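Local coordinates for protein putative ABC transporter (Thermobispora bispora, PDB 4PE6) that probably serves as the solute-binding component of an ABC transporter, with a fold of the sugar-binding type and a trihydroxybutanoic acid held in its pocket, at residues 254-262 and 285-293; 237-246 and 296-307. One frame throughout, in Å; residues are numbered along the deposited sequence.

Interaction 1 is the buried one: strand 255-258 pairs with the broken strand 283-290 by backbone hydrogen bonds and branched apolar side chains, and its first segment runs on into the ligand pocket. Interaction 2 lies farther from the centre of the chain and is only partly buried; it sets helix 239-247 against helix 293-302 and the turn that follows, with arginine, lysine and carboxylate groups outside and leucines inside. The elements are consecutive, helix 239-247 leading into strand 255-258 and strand 283-290 into helix 293-302, and helix 239-247 packs on strand 255-258 through L242 and W245, which touch A256. A256 CB lies 3.5 Å from W245 CZ3.

Interaction 1: 254-262 and 285-293; sequences SVAVMSDPA and TFPIVLIEE. With LTH ((2R,3S)-2,3,4-trihydroxybutanoic acid), chain C.
Torsions bring V257 and L290 together across two antiparallel strands: chi1 of 55° puts V257 CG1 between the backbone N and the carbonyl carbon and leaves CG2 anti to N, on the side of L290 and I288, while L290 CG is anti to its own N at 171°. The two side chains cross at a slant, with L290 CD1 3.8 Å from V257 CB. I288 CD1 packs against V257 CG2 from the same side. V257 and L290 form a non-hydrogen-bonded pair.

The next pair, M258 and V289, is hydrogen-bonded in both directions. V289 N reaches M258 O at 2.8 Å, nearly in line with the carbonyl, whereas M258 N meets V289 O at 3.1 Å, tilted 33° from the carbonyl plane. Farther along, I291 N donates to A256 O, and in the same pair a water bridges A256 N and I291 O, where a direct bond is missing. At the other end a second water spans D260 OD2 and P287 O. W313 and the W311 backbone also hold the D260 carboxylate.

At the C-terminal end of strand 255-258 the chain reaches the pocket. S259 OG donates to O4 of the bound trihydroxybutanoic acid at 2.6 Å, and the selenomethionine M258 brings its CE to 3.6 Å from the ligand's O1; D113, N30 and R33 bind the same molecule.

An antiparallel pair in an otherwise parallel sheet, carrying ligand-contacting residues at a strand end, is consistent with the periplasmic binding protein family. Strand 283-290 lies between 122-126, to which it is parallel, and 255-258, to which it runs antiparallel. Helix 128-142 covers V255 and I288, and its W131 touches M258 and S259, while helix 31-49 packs on P261.

Interaction 2: 237-246 and 296-307; sequences TNGRALSYWK and RDTWASVLKPDE
R296 lays its side chain along the face of W245, starting from CB. From there CG comes 3.4 Å from W245 CZ3, and CD sits over the six-membered ring in a CH-pi contact. A bend at chi3 (59°) then keeps the rest of the chain over the indole: NE lies above CD2, and CZ is 3.4 Å from the centroid of the five-membered ring, nearly on its normal. The guanidinium is stacked flat, 8° from the ring plane. At the tip NH1 lies over NE1 and CE2, while NH2 reaches back toward CG and the backbone of W245. With W245 replaced by an alanine, the R296 guanidinium would lose the ring it stacks on and is likely to turn more freely.

Between the helices, whose segment axes cross at -132°, L242 CD2 packs on W299 CB and, just past the helix, L303 CD1. At the N-terminal end of helix 239-247, N238 OD1 caps A241 N, G239 N donates to E307 O, and R240 N meets P305 O at 2.9 Å. R240 grips D306 OD1 end-on with NH1, at 2.6 Å, and NH2, both from one face of the carboxylate.

The chemistry thus divides by place: turn carbonyls satisfy the first amides of the helix, leucines fill the middle, the R240 charge pairs with D306, and that of R296 is probably only eased by the electron-rich indole face.

Interaction 1: 254-262 and 285-293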
loop_
_atom_site.group_PDB
_atom_site.type_symbol
_atom_site.label_atom_id
_atom_site.label_comp_id
_atom_site.label_asym_id
_atom_site.label_seq_id
_atom_site.Cartn_x
_atom_site.Cartn_y
_atom_site.Cartn_z
ATOM N N SER A 254 14.215 -12.909 5.710
ATOM C CA SER A 254 13.618 -11.830 4.931
ATOM C C SER A 254 12.230 -12.224 4.475
ATOM O O SER A 254 11.956 -13.401 4.296
ATOM C CB SER A 254 14.513 -11.427 3.757
ATOM O OG SER A 254 15.665 -10.751 4.246
ATOM N N VAL A 255 11.338 -11.237 4.353
ATOM C CA VAL A 255 9.949 -11.463 3.903
ATOM C C VAL A 255 9.567 -10.477 2.806
ATOM O O VAL A 255 10.270 -9.490 2.568
ATOM C CB VAL A 255 8.946 -11.366 5.058
ATOM C CG1 VAL A 255 9.218 -12.467 6.060
ATOM C CG2 VAL A 255 8.998 -9.977 5.706
ATOM N N ALA A 256 8.478 -10.772 2.111
ATOM C CA ALA A 256 7.928 -9.879 1.098
ATOM C C ALA A 256 6.422 -9.843 1.210
ATOM O O ALA A 256 5.723 -10.773 0.761
ATOM C CB ALA A 256 8.336 -10.339 -0.296
ATOM N N VAL A 257 5.920 -8.775 1.815
ATOM C CA VAL A 257 4.475 -8.575 2.006
ATOM C C VAL A 257 4.137 -7.076 1.924
ATOM O O VAL A 257 4.873 -6.233 2.435
ATOM C CB VAL A 257 3.998 -9.195 3.349
ATOM C CG1 VAL A 257 4.809 -8.655 4.527
ATOM C CG2 VAL A 257 2.507 -8.963 3.556
HETATM N N MSE A 258 3.054 -6.733 1.236
HETATM C CA MSE A 258 2.561 -5.357 1.173
HETATM C C MSE A 258 1.084 -5.417 0.912
HETATM O O MSE A 258 0.533 -6.468 0.552
HETATM C CB MSE A 258 3.193 -4.528 0.029
HETATM C CG MSE A 258 4.691 -4.397 0.154
HETATM SE SE MSE A 258 5.427 -3.002 -1.029
HETATM C CE MSE A 258 4.956 -1.418 0.071
ATOM N N SER A 259 0.425 -4.290 1.118
ATOM C CA SER A 259 -0.910 -4.053 0.597
ATOM C C SER A 259 -0.945 -4.161 -0.924
ATOM O O SER A 259 0.117 -4.169 -1.596
ATOM C CB SER A 259 -1.398 -2.673 1.033
ATOM O OG SER A 259 -0.513 -1.662 0.551
ATOM N N ASP A 260 -2.165 -4.186 -1.446
ATOM C CA ASP A 260 -2.453 -4.337 -2.875
ATOM C C ASP A 260 -2.576 -2.993 -3.554
ATOM O O ASP A 260 -3.504 -2.241 -3.264
ATOM C CB ASP A 260 -3.770 -5.114 -3.029
ATOM C CG ASP A 260 -4.217 -5.289 -4.474
ATOM O OD1 ASP A 260 -3.393 -5.256 -5.421
ATOM O OD2 ASP A 260 -5.428 -5.492 -4.661
ATOM N N PRO A 261 -1.635 -2.665 -4.467
ATOM C CA PRO A 261 -1.756 -1.409 -5.202
ATOM C C PRO A 261 -3.045 -1.312 -6.007
ATOM O O PRO A 261 -3.541 -0.210 -6.222
ATOM C CB PRO A 261 -0.538 -1.412 -6.147
ATOM C CG PRO A 261 0.422 -2.358 -5.533
ATOM C CD PRO A 261 -0.415 -3.399 -4.834
ATOM N N ALA A 262 -3.581 -2.455 -6.440
ATOM C CA ALA A 262 -4.799 -2.494 -7.194
ATOM C C ALA A 262 -6.068 -2.290 -6.369
ATOM O O ALA A 262 -7.160 -2.475 -6.862
ATOM C CB ALA A 262 -4.869 -3.781 -8.027
ATOM N N THR A 285 -13.032 -4.667 3.445
ATOM C CA THR A 285 -11.644 -5.116 3.520
ATOM C C THR A 285 -11.297 -6.069 2.388
ATOM O O THR A 285 -11.852 -7.163 2.265
ATOM C CB THR A 285 -11.318 -5.732 4.890
ATOM O OG1 THR A 285 -11.437 -4.711 5.887
ATOM C CG2 THR A 285 -9.910 -6.249 4.923
ATOM N N PHE A 286 -10.371 -5.628 1.547
ATOM C CA PHE A 286 -9.834 -6.438 0.472
ATOM C C PHE A 286 -8.456 -7.010 0.894
ATOM O O PHE A 286 -7.877 -6.566 1.898
ATOM C CB PHE A 286 -9.718 -5.592 -0.812
ATOM C CG PHE A 286 -10.975 -5.569 -1.645
ATOM C CD1 PHE A 286 -12.170 -5.128 -1.116
ATOM C CD2 PHE A 286 -10.950 -5.987 -2.969
ATOM C CE1 PHE A 286 -13.335 -5.111 -1.873
ATOM C CE2 PHE A 286 -12.107 -5.972 -3.738
ATOM C CZ PHE A 286 -13.309 -5.547 -3.189
ATOM N N PRO A 287 -7.932 -7.989 0.142
ATOM C CA PRO A 287 -6.745 -8.718 0.572
ATOM C C PRO A 287 -5.421 -8.061 0.239
ATOM O O PRO A 287 -5.230 -7.528 -0.860
ATOM C CB PRO A 287 -6.849 -10.049 -0.188
ATOM C CG PRO A 287 -7.597 -9.689 -1.437
ATOM C CD PRO A 287 -8.607 -8.672 -0.983
ATOM N N ILE A 288 -4.489 -8.181 1.180
ATOM C CA ILE A 288 -3.097 -7.786 0.955
ATOM C C ILE A 288 -2.406 -8.784 -0.004
ATOM O O ILE A 288 -3.027 -9.751 -0.458
ATOM C CB ILE A 288 -2.323 -7.734 2.286
ATOM C CG1 ILE A 288 -2.335 -9.112 2.971
ATOM C CG2 ILE A 288 -2.882 -6.647 3.210
ATOM C CD1 ILE A 288 -1.384 -9.215 4.153
ATOM N N VAL A 289 -1.129 -8.525 -0.307
ATOM C CA VAL A 289 -0.304 -9.380 -1.170
ATOM C C VAL A 289 0.864 -9.921 -0.345
ATOM O O VAL A 289 1.892 -9.253 -0.159
ATOM C CB VAL A 289 0.247 -8.631 -2.415
ATOM C CG1 VAL A 289 0.961 -9.604 -3.339
ATOM C CG2 VAL A 289 -0.877 -7.915 -3.160
ATOM N N LEU A 290 0.682 -11.125 0.181
ATOM C CA LEU A 290 1.734 -11.821 0.915
ATOM C C LEU A 290 2.442 -12.772 -0.059
ATOM O O LEU A 290 1.806 -13.640 -0.635
ATOM C CB LEU A 290 1.119 -12.587 2.087
ATOM C CG LEU A 290 2.008 -13.561 2.864
ATOM C CD1 LEU A 290 3.055 -12.818 3.675
ATOM C CD2 LEU A 290 1.134 -14.460 3.749
ATOM N N ILE A 291 3.742 -12.592 -0.240
ATOM C CA ILE A 291 4.529 -13.446 -1.124
ATOM C C ILE A 291 5.397 -14.359 -0.271
ATOM O O ILE A 291 6.491 -13.999 0.125
ATOM C CB ILE A 291 5.378 -12.618 -2.104
ATOM C CG1 ILE A 291 4.457 -11.700 -2.905
ATOM C CG2 ILE A 291 6.139 -13.529 -3.061
ATOM C CD1 ILE A 291 5.181 -10.732 -3.804
ATOM N N GLU A 292 4.868 -15.540 0.031
ATOM C CA GLU A 292 5.649 -16.585 0.682
ATOM C C GLU A 292 6.592 -17.229 -0.327
ATOM O O GLU A 292 6.447 -17.036 -1.536
ATOM C CB GLU A 292 4.720 -17.609 1.322
ATOM C CG GLU A 292 3.950 -16.998 2.479
ATOM C CD GLU A 292 3.113 -18.008 3.212
ATOM O OE1 GLU A 292 2.171 -18.555 2.604
ATOM O OE2 GLU A 292 3.402 -18.245 4.400
ATOM N N GLU A 293 7.561 -17.989 0.175
ATOM C CA GLU A 293 8.639 -18.506 -0.662
ATOM C C GLU A 293 8.101 -19.193 -1.920
ATOM O O GLU A 293 8.572 -18.935 -3.016
ATOM C CB GLU A 293 9.550 -19.456 0.135
ATOM C CG GLU A 293 10.824 -19.859 -0.600
ATOM C CD GLU A 293 11.678 -20.827 0.195
ATOM O OE1 GLU A 293 12.047 -20.484 1.336
ATOM O OE2 GLU A 293 11.989 -21.928 -0.313
HETATM O O1 LTH C . 3.118 1.703 0.391
HETATM C C1 LTH C . 2.221 2.620 0.309
HETATM O O LTH C . 2.375 3.756 -0.188
HETATM C C2 LTH C . 0.785 2.280 0.778
HETATM O O2 LTH C . -0.085 3.434 0.669
HETATM C C3 LTH C . 0.755 1.823 2.221
HETATM O O3 LTH C . 1.290 2.842 3.063
HETATM C C4 LTH C . -0.709 1.568 2.633
HETATM O O4 LTH C . -1.165 0.453 1.823
HETATM O O HOH W 1 7.367 -13.408 2.705
HETATM O O HOH W 2 -6.792 -5.862 -2.213
#

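Interaction 2: 237-246 and 296-307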
loop_
_atom_site.group_PDB
_atom_site.type_symbol
_atom_site.label_atom_id
_atom_site.label_comp_id
_atom_site.label_asym_id
_atom_site.label_seq_id
_atom_site.Cartn_x
_atom_site.Cartn_y
_atom_site.Cartn_z
ATOM N N THR A 237 7.482 -5.792 -2.890
ATOM C CA THR A 237 6.842 -6.876 -3.628
ATOM C C THR A 237 6.960 -6.587 -5.118
ATOM O O THR A 237 6.028 -6.825 -5.877
ATOM C CB THR A 237 5.362 -7.007 -3.231
ATOM O OG1 THR A 237 4.756 -5.711 -3.251
ATOM C CG2 THR A 237 5.237 -7.629 -1.837
ATOM N N ASN A 238 8.109 -6.048 -5.542
ATOM C CA ASN A 238 8.295 -5.717 -6.939
ATOM C C ASN A 238 9.269 -6.699 -7.599
ATOM O O ASN A 238 9.860 -7.542 -6.925
ATOM C CB ASN A 238 8.694 -4.234 -7.140
ATOM C CG ASN A 238 10.095 -3.889 -6.660
ATOM O OD1 ASN A 238 10.876 -4.737 -6.230
ATOM N ND2 ASN A 238 10.423 -2.609 -6.742
ATOM N N GLY A 239 9.398 -6.601 -8.914
ATOM C CA GLY A 239 10.272 -7.508 -9.668
ATOM C C GLY A 239 11.725 -7.470 -9.229
ATOM O O GLY A 239 12.380 -8.503 -9.155
ATOM N N ARG A 240 12.235 -6.278 -8.948
ATOM C CA ARG A 240 13.646 -6.107 -8.609
ATOM C C ARG A 240 13.998 -6.745 -7.255
ATOM O O ARG A 240 15.052 -7.385 -7.112
ATOM C CB ARG A 240 13.998 -4.616 -8.585
ATOM C CG ARG A 240 15.438 -4.314 -8.164
ATOM C CD ARG A 240 15.708 -2.820 -8.159
ATOM N NE ARG A 240 15.525 -2.250 -9.496
ATOM C CZ ARG A 240 14.485 -1.527 -9.896
ATOM N NH1 ARG A 240 13.469 -1.230 -9.067
ATOM N NH2 ARG A 240 14.455 -1.089 -11.147
ATOM N N ALA A 241 13.127 -6.575 -6.264
ATOM C CA ALA A 241 13.407 -7.106 -4.922
ATOM C C ALA A 241 13.303 -8.634 -4.898
ATOM O O ALA A 241 14.142 -9.324 -4.301
ATOM C CB ALA A 241 12.471 -6.505 -3.897
ATOM N N LEU A 242 12.266 -9.154 -5.550
ATOM C CA LEU A 242 12.098 -10.608 -5.678
ATOM C C LEU A 242 13.294 -11.281 -6.354
ATOM O O LEU A 242 13.778 -12.312 -5.882
ATOM C CB LEU A 242 10.806 -10.934 -6.417
ATOM C CG LEU A 242 9.553 -11.124 -5.550
ATOM C CD1 LEU A 242 9.537 -10.317 -4.264
ATOM C CD2 LEU A 242 8.318 -10.797 -6.383
ATOM N N SER A 243 13.781 -10.672 -7.431
ATOM C CA SER A 243 14.968 -11.160 -8.129
ATOM C C SER A 243 16.230 -11.092 -7.264
ATOM O O SER A 243 17.074 -11.996 -7.318
ATOM C CB SER A 243 15.200 -10.368 -9.423
ATOM O OG SER A 243 14.019 -10.293 -10.213
ATOM N N TYR A 244 16.379 -10.012 -6.501
ATOM C CA TYR A 244 17.525 -9.849 -5.611
ATOM C C TYR A 244 17.492 -10.917 -4.517
ATOM O O TYR A 244 18.520 -11.523 -4.186
ATOM C CB TYR A 244 17.532 -8.439 -5.007
ATOM C CG TYR A 244 18.584 -8.216 -3.948
ATOM C CD1 TYR A 244 19.893 -7.865 -4.294
ATOM C CD2 TYR A 244 18.276 -8.366 -2.595
ATOM C CE1 TYR A 244 20.855 -7.659 -3.317
ATOM C CE2 TYR A 244 19.232 -8.168 -1.620
ATOM C CZ TYR A 244 20.513 -7.817 -1.981
ATOM O OH TYR A 244 21.449 -7.626 -1.003
ATOM N N TRP A 245 16.296 -11.142 -3.975
ATOM C CA TRP A 245 16.033 -12.199 -3.003
ATOM C C TRP A 245 16.508 -13.570 -3.546
ATOM O O TRP A 245 17.175 -14.334 -2.841
ATOM C CB TRP A 245 14.531 -12.194 -2.681
ATOM C CG TRP A 245 14.075 -12.974 -1.486
ATOM C CD1 TRP A 245 14.851 -13.631 -0.579
ATOM C CD2 TRP A 245 12.718 -13.163 -1.063
ATOM N NE1 TRP A 245 14.062 -14.234 0.370
ATOM C CE2 TRP A 245 12.748 -13.957 0.099
ATOM C CE3 TRP A 245 11.474 -12.735 -1.558
ATOM C CZ2 TRP A 245 11.585 -14.347 0.768
ATOM C CZ3 TRP A 245 10.322 -13.127 -0.899
ATOM C CH2 TRP A 245 10.384 -13.924 0.257
ATOM N N LYS A 246 16.178 -13.863 -4.798
ATOM C CA LYS A 246 16.576 -15.131 -5.419
ATOM C C LYS A 246 18.063 -15.148 -5.789
ATOM O O LYS A 246 18.803 -16.029 -5.352
ATOM C CB LYS A 246 15.712 -15.421 -6.654
ATOM C CG LYS A 246 16.024 -16.731 -7.370
ATOM C CD LYS A 246 16.045 -17.918 -6.408
ATOM C CE LYS A 246 16.224 -19.245 -7.138
ATOM N NZ LYS A 246 15.072 -19.557 -8.033
ATOM N N ARG A 296 7.237 -16.727 -4.839
ATOM C CA ARG A 296 8.248 -15.776 -5.348
ATOM C C ARG A 296 8.483 -15.866 -6.844
ATOM O O ARG A 296 8.374 -14.874 -7.567
ATOM C CB ARG A 296 9.596 -15.989 -4.669
ATOM C CG ARG A 296 9.653 -15.508 -3.236
ATOM C CD ARG A 296 10.759 -16.191 -2.446
ATOM N NE ARG A 296 12.079 -15.973 -3.031
ATOM C CZ ARG A 296 13.234 -16.322 -2.463
ATOM N NH1 ARG A 296 13.264 -16.902 -1.265
ATOM N NH2 ARG A 296 14.372 -16.068 -3.100
ATOM N N ASP A 297 8.820 -17.064 -7.304
ATOM C CA ASP A 297 9.179 -17.243 -8.708
ATOM C C ASP A 297 7.980 -16.962 -9.615
ATOM O O ASP A 297 8.127 -16.336 -10.666
ATOM C CB ASP A 297 9.744 -18.646 -8.949
ATOM C CG ASP A 297 10.984 -18.933 -8.104
ATOM O OD1 ASP A 297 11.733 -17.995 -7.755
ATOM O OD2 ASP A 297 11.213 -20.115 -7.789
ATOM N N THR A 298 6.798 -17.403 -9.197
ATOM C CA THR A 298 5.578 -17.132 -9.956
ATOM C C THR A 298 5.434 -15.612 -10.160
ATOM O O THR A 298 5.280 -15.139 -11.280
ATOM C CB THR A 298 4.299 -17.712 -9.288
ATOM O OG1 THR A 298 3.862 -16.843 -8.232
ATOM C CG2 THR A 298 4.528 -19.106 -8.717
ATOM N N TRP A 299 5.502 -14.836 -9.075
ATOM C CA TRP A 299 5.442 -13.381 -9.211
ATOM C C TRP A 299 6.604 -12.832 -10.043
ATOM O O TRP A 299 6.393 -12.023 -10.942
ATOM C CB TRP A 299 5.418 -12.697 -7.844
ATOM C CG TRP A 299 4.065 -12.659 -7.220
ATOM C CD1 TRP A 299 3.649 -13.338 -6.110
ATOM C CD2 TRP A 299 2.943 -11.885 -7.665
ATOM N NE1 TRP A 299 2.333 -13.015 -5.824
ATOM C CE2 TRP A 299 1.878 -12.136 -6.770
ATOM C CE3 TRP A 299 2.740 -10.999 -8.724
ATOM C CZ2 TRP A 299 0.627 -11.531 -6.908
ATOM C CZ3 TRP A 299 1.495 -10.407 -8.873
ATOM C CH2 TRP A 299 0.454 -10.671 -7.965
ATOM N N ALA A 300 7.815 -13.290 -9.749
ATOM C CA ALA A 300 9.010 -12.813 -10.456
ATOM C C ALA A 300 8.943 -13.073 -11.962
ATOM O O ALA A 300 9.520 -12.328 -12.738
ATOM C CB ALA A 300 10.263 -13.442 -9.874
ATOM N N SER A 301 8.211 -14.103 -12.372
ATOM C CA SER A 301 8.060 -14.410 -13.786
ATOM C C SER A 301 7.246 -13.361 -14.509
ATOM O O SER A 301 7.437 -13.154 -15.702
ATOM C CB SER A 301 7.385 -15.763 -13.966
ATOM O OG SER A 301 8.215 -16.778 -13.446
ATOM N N VAL A 302 6.322 -12.710 -13.801
ATOM C CA VAL A 302 5.408 -11.773 -14.452
ATOM C C VAL A 302 5.763 -10.306 -14.248
ATOM O O VAL A 302 5.500 -9.500 -15.126
ATOM C CB VAL A 302 3.929 -12.002 -14.046
ATOM C CG1 VAL A 302 3.439 -13.334 -14.592
ATOM C CG2 VAL A 302 3.728 -11.928 -12.537
ATOM N N LEU A 303 6.359 -9.955 -13.120
ATOM C CA LEU A 303 6.560 -8.544 -12.794
ATOM C C LEU A 303 7.785 -7.979 -13.470
ATOM O O LEU A 303 8.859 -8.569 -13.401
ATOM C CB LEU A 303 6.754 -8.351 -11.293
ATOM C CG LEU A 303 5.651 -8.871 -10.387
ATOM C CD1 LEU A 303 6.129 -8.755 -8.954
ATOM C CD2 LEU A 303 4.351 -8.117 -10.612
ATOM N N LYS A 304 7.618 -6.810 -14.078
ATOM C CA LYS A 304 8.747 -5.993 -14.501
ATOM C C LYS A 304 9.464 -5.489 -13.249
ATOM O O LYS A 304 8.872 -5.498 -12.148
ATOM C CB LYS A 304 8.257 -4.839 -15.370
ATOM C CG LYS A 304 7.599 -5.314 -16.668
ATOM C CD LYS A 304 7.380 -4.184 -17.659
ATOM C CE LYS A 304 6.355 -3.168 -17.164
ATOM N NZ LYS A 304 4.971 -3.719 -17.060
ATOM N N PRO A 305 10.730 -5.062 -13.394
ATOM C CA PRO A 305 11.518 -4.776 -12.202
ATOM C C PRO A 305 10.852 -3.772 -11.245
ATOM O O PRO A 305 10.831 -4.004 -10.029
ATOM C CB PRO A 305 12.835 -4.219 -12.770
ATOM C CG PRO A 305 12.933 -4.805 -14.137
ATOM C CD PRO A 305 11.521 -4.888 -14.630
ATOM N N ASP A 306 10.302 -2.694 -11.793
ATOM C CA ASP A 306 9.663 -1.666 -10.970
ATOM C C ASP A 306 8.173 -1.908 -10.689
ATOM O O ASP A 306 7.524 -1.069 -10.073
ATOM C CB ASP A 306 9.853 -0.296 -11.612
ATOM C CG ASP A 306 11.296 0.118 -11.648
ATOM O OD1 ASP A 306 11.914 0.235 -10.573
ATOM O OD2 ASP A 306 11.834 0.329 -12.748
ATOM N N GLU A 307 7.632 -3.028 -11.160
ATOM C CA GLU A 307 6.208 -3.306 -11.030
ATOM C C GLU A 307 5.966 -4.065 -9.738
ATOM O O GLU A 307 6.571 -5.099 -9.506
ATOM C CB GLU A 307 5.693 -4.137 -12.195
ATOM C CG GLU A 307 4.205 -4.461 -12.135
ATOM C CD GLU A 307 3.766 -5.434 -13.221
ATOM O OE1 GLU A 307 4.643 -5.920 -13.970
ATOM O OE2 GLU A 307 2.553 -5.719 -13.320
#